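Exported protein (Bacteroides fragilis, PDB 3MSW) is of unknown function, is probably exported and folds as a single-layer antiparallel beta-sheet thought to have evolved from beta-hairpin repeats. Local coordinates at residues R22-M27 against K39-S44. Sequence-based numbering, arbitrary orientation. Where two conformers were deposited one is given.
Sequences REIYAM and KMYKYS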
ATOM      1  N   ARG A  22       2.749   4.779  10.391  1.00 21.73           N
ATOM      2  CA  ARG A  22       3.076   3.472  10.936  1.00 22.15           C
ATOM      3  C   ARG A  22       4.552   3.252  10.647  1.00 26.00           C
ATOM      4  O   ARG A  22       4.960   3.290   9.478  1.00 25.46           O
ATOM      5  CB  ARG A  22       2.233   2.323  10.328  1.00 22.87           C
ATOM      6  CG  ARG A  22       2.836   0.933  10.723  1.00 22.63           C
ATOM      7  CD  ARG A  22       1.864  -0.189  10.405  1.00 23.81           C
ATOM      8  NE  ARG A  22       0.649  -0.007  11.192  1.00 26.77           N
ATOM      9  CZ  ARG A  22      -0.451  -0.731  11.058  1.00 35.94           C
ATOM     10  NH1 ARG A  22      -0.501  -1.710  10.169  1.00 32.18           N
ATOM     11  NH2 ARG A  22      -1.516  -0.474  11.805  1.00 26.22           N
ATOM     12  N   GLU A  23       5.345   3.023  11.702  1.00 21.89           N
ATOM     13  CA  GLU A  23       6.780   2.769  11.529  1.00 21.99           C
ATOM     14  C   GLU A  23       7.093   1.312  11.831  1.00 27.96           C
ATOM     15  O   GLU A  23       6.653   0.796  12.849  1.00 26.74           O
ATOM     16  CB  GLU A  23       7.619   3.729  12.379  1.00 22.93           C
ATOM     17  CG  GLU A  23       9.088   3.667  11.972  1.00 28.21           C
ATOM     18  CD  GLU A  23       9.991   4.702  12.622  1.00 42.12           C
ATOM     19  OE1 GLU A  23       9.467   5.742  13.076  1.00 33.00           O
ATOM     20  OE2 GLU A  23      11.218   4.466  12.688  1.00 40.44           O
ATOM     21  N   ILE A  24       7.849   0.655  10.943  1.00 25.98           N
ATOM     22  CA  ILE A  24       8.213  -0.758  11.058  1.00 26.29           C
ATOM     23  C   ILE A  24       9.635  -0.881  11.502  1.00 29.12           C
ATOM     24  O   ILE A  24      10.513  -0.267  10.898  1.00 29.14           O
ATOM     25  CB  ILE A  24       7.979  -1.528   9.720  1.00 29.49           C
ATOM     26  CG1 ILE A  24       6.593  -1.225   9.050  1.00 30.00           C
ATOM     27  CG2 ILE A  24       8.306  -3.045   9.840  1.00 30.79           C
ATOM     28  CD1 ILE A  24       5.405  -1.646   9.759  1.00 33.87           C
ATOM     29  N   TYR A  25       9.881  -1.755  12.495  1.00 25.95           N
ATOM     30  CA  TYR A  25      11.224  -2.011  13.053  1.00 26.22           C
ATOM     31  C   TYR A  25      11.565  -3.461  13.059  1.00 33.56           C
ATOM     32  O   TYR A  25      10.679  -4.299  13.136  1.00 29.72           O
ATOM     33  CB  TYR A  25      11.307  -1.574  14.527  1.00 27.66           C
ATOM     34  CG  TYR A  25      10.978  -0.119  14.784  1.00 30.48           C
ATOM     35  CD1 TYR A  25       9.664   0.291  14.997  1.00 32.46           C
ATOM     36  CD2 TYR A  25      11.983   0.839  14.862  1.00 31.70           C
ATOM     37  CE1 TYR A  25       9.356   1.628  15.239  1.00 33.26           C
ATOM     38  CE2 TYR A  25      11.690   2.175  15.132  1.00 32.63           C
ATOM     39  CZ  TYR A  25      10.375   2.563  15.325  1.00 40.99           C
ATOM     40  OH  TYR A  25      10.078   3.879  15.555  1.00 42.64           O
ATOM     41  N   ALA A  26      12.882  -3.753  13.117  1.00 34.28           N
ATOM     42  CA  ALA A  26      13.402  -5.092  13.321  1.00 35.22           C
ATOM     43  C   ALA A  26      14.500  -4.951  14.355  1.00 44.08           C
ATOM     44  O   ALA A  26      15.149  -3.892  14.424  1.00 45.34           O
ATOM     45  CB  ALA A  26      13.970  -5.640  12.014  1.00 36.12           C
HETATM   46  N   MSE A  27      14.722  -6.001  15.178  1.00 43.56           N
HETATM   47  CA  MSE A  27      15.808  -6.020  16.152  0.50 43.07           C
HETATM   48  C   MSE A  27      17.037  -6.607  15.441  1.00 53.84           C
HETATM   49  O   MSE A  27      16.981  -7.769  15.023  1.00 56.38           O
HETATM   50  CB  MSE A  27      15.416  -6.848  17.393  0.50 43.46           C
HETATM   51  CG  MSE A  27      14.462  -8.008  17.096  0.50 46.10           C
HETATM   52 SE   MSE A  27      13.547  -8.556  18.697  0.38 48.63          SE
HETATM   53  CE  MSE A  27      11.810  -7.813  18.314  0.50 42.94           C
ATOM     54  N   LYS A  39      10.884   0.502   7.695  1.00 26.51           N
ATOM     55  CA  LYS A  39       9.886   1.040   6.797  1.00 25.63           C
ATOM     56  C   LYS A  39       9.020   2.023   7.535  1.00 28.75           C
ATOM     57  O   LYS A  39       8.883   1.940   8.761  1.00 27.21           O
ATOM     58  CB  LYS A  39       9.007  -0.142   6.274  1.00 29.83           C
ATOM     59  CG  LYS A  39       8.677  -0.118   4.777  1.00 39.70           C
ATOM     60  CD  LYS A  39       9.911  -0.431   3.918  1.00 40.48           C
ATOM     61  CE  LYS A  39       9.812  -1.721   3.146  1.00 41.05           C
ATOM     62  NZ  LYS A  39      11.011  -1.883   2.306  1.00 40.64           N
HETATM   63  N   MSE A  40       8.470   2.985   6.801  1.00 25.78           N
HETATM   64  CA  MSE A  40       7.515   3.939   7.361  1.00 24.20           C
HETATM   65  C   MSE A  40       6.389   4.246   6.387  1.00 29.81           C
HETATM   66  O   MSE A  40       6.635   4.544   5.214  1.00 29.16           O
HETATM   67  CB  MSE A  40       8.181   5.209   7.843  1.00 25.82           C
HETATM   68  CG  MSE A  40       7.169   6.162   8.531  1.00 30.70           C
HETATM   69 SE   MSE A  40       8.150   7.524   9.267  0.75 37.75          SE
HETATM   70  CE  MSE A  40       8.753   8.414   7.603  1.00 35.11           C
ATOM     71  N   TYR A  41       5.148   4.189   6.889  1.00 27.25           N
ATOM     72  CA  TYR A  41       3.969   4.515   6.093  1.00 25.22           C
ATOM     73  C   TYR A  41       3.361   5.773   6.642  1.00 25.23           C
ATOM     74  O   TYR A  41       3.157   5.881   7.857  1.00 23.35           O
ATOM     75  CB  TYR A  41       2.923   3.396   6.144  1.00 26.85           C
ATOM     76  CG  TYR A  41       3.453   2.004   5.871  1.00 30.98           C
ATOM     77  CD1 TYR A  41       4.218   1.737   4.741  1.00 33.81           C
ATOM     78  CD2 TYR A  41       3.101   0.934   6.687  1.00 32.94           C
ATOM     79  CE1 TYR A  41       4.668   0.446   4.457  1.00 36.27           C
ATOM     80  CE2 TYR A  41       3.557  -0.361   6.421  1.00 34.53           C
ATOM     81  CZ  TYR A  41       4.340  -0.599   5.304  1.00 41.97           C
ATOM     82  OH  TYR A  41       4.795  -1.865   5.033  1.00 42.11           O
ATOM     83  N   LYS A  42       3.064   6.710   5.748  1.00 21.06           N
ATOM     84  CA  LYS A  42       2.401   7.975   6.074  0.50 21.09           C
ATOM     85  C   LYS A  42       1.043   7.975   5.387  1.00 25.91           C
ATOM     86  O   LYS A  42       0.967   7.699   4.193  1.00 26.12           O
ATOM     87  CB  LYS A  42       3.238   9.177   5.603  0.50 23.42           C
ATOM     88  CG  LYS A  42       4.597   9.309   6.304  0.50 27.55           C
ATOM     89  CD  LYS A  42       4.448   9.908   7.706  0.50 32.92           C
ATOM     90  CE  LYS A  42       5.780  10.156   8.353  0.50 39.22           C
ATOM     91  NZ  LYS A  42       5.677  10.226   9.832  0.50 50.92           N
ATOM     92  N   TYR A  43      -0.032   8.264   6.129  1.00 24.24           N
ATOM     93  CA  TYR A  43      -1.382   8.260   5.561  1.00 23.62           C
ATOM     94  C   TYR A  43      -1.988   9.646   5.470  1.00 27.11           C
ATOM     95  O   TYR A  43      -1.955  10.403   6.433  1.00 25.70           O
ATOM     96  CB  TYR A  43      -2.299   7.336   6.373  1.00 25.17           C
ATOM     97  CG  TYR A  43      -1.736   5.939   6.532  1.00 25.83           C
ATOM     98  CD1 TYR A  43      -0.809   5.651   7.529  1.00 26.78           C
ATOM     99  CD2 TYR A  43      -2.203   4.884   5.749  1.00 26.79           C
ATOM    100  CE1 TYR A  43      -0.298   4.371   7.691  1.00 29.59           C
ATOM    101  CE2 TYR A  43      -1.722   3.588   5.925  1.00 26.77           C
ATOM    102  CZ  TYR A  43      -0.778   3.334   6.904  1.00 33.80           C
ATOM    103  OH  TYR A  43      -0.280   2.065   7.078  1.00 35.35           O
ATOM    104  N   SER A  44      -2.488   9.993   4.281  1.00 24.21           N
ATOM    105  CA  SER A  44      -3.116  11.276   4.009  1.00 24.46           C
ATOM    106  C   SER A  44      -4.577  11.002   3.584  1.00 27.43           C
ATOM    107  O   SER A  44      -4.836  10.342   2.568  1.00 25.42           O
ATOM    108  CB  SER A  44      -2.316  12.013   2.939  1.00 28.95           C
ATOM    109  OG  SER A  44      -3.087  13.063   2.379  1.00 31.96           O
TER
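Arg22 and Tyr41 face each other as an antiparallel hydrogen-bonded pair, and their side chains leave the same face of the sheet. The ring of Tyr41 leans obliquely against the aliphatic part of Arg22, with CD2 of Tyr41 4.0 Å from CB of Arg22, while the guanidinium plane is turned 57° from the ring. The Arg22 chain stays extended past the ring to CD and bends at chi3 (-62°), and its NE salt-bridges Asp12 on strand 9-15. Farther along the same side of the ring, CE2 of Tyr41 meets CD1 of Ile24 obliquely at 4.0 Å. Ile24 also crosses the base of Lys39, Ile24 CG1 to Lys39 CB 3.8 Å, before that lysine turns off to a salt bridge with Glu69. Tyr43 flanks Arg22, its OH 4.1 Å from Arg22 CB. On the reverse face Glu23 and Met40, a selenomethionine, form the non-hydrogen-bonded pair. Arg22 and Tyr41 exchange two backbone bonds; Ile24 N donates to Lys39 O (2.7 Å), and Lys39 N weakly to Ile24 O (3.3 Å). The hairpin of strands 18-27 and 35-46 is thus held by backbone bonds and aliphatic-aromatic contact, while the charged ends of Arg22 and Lys39 tie it to other strands.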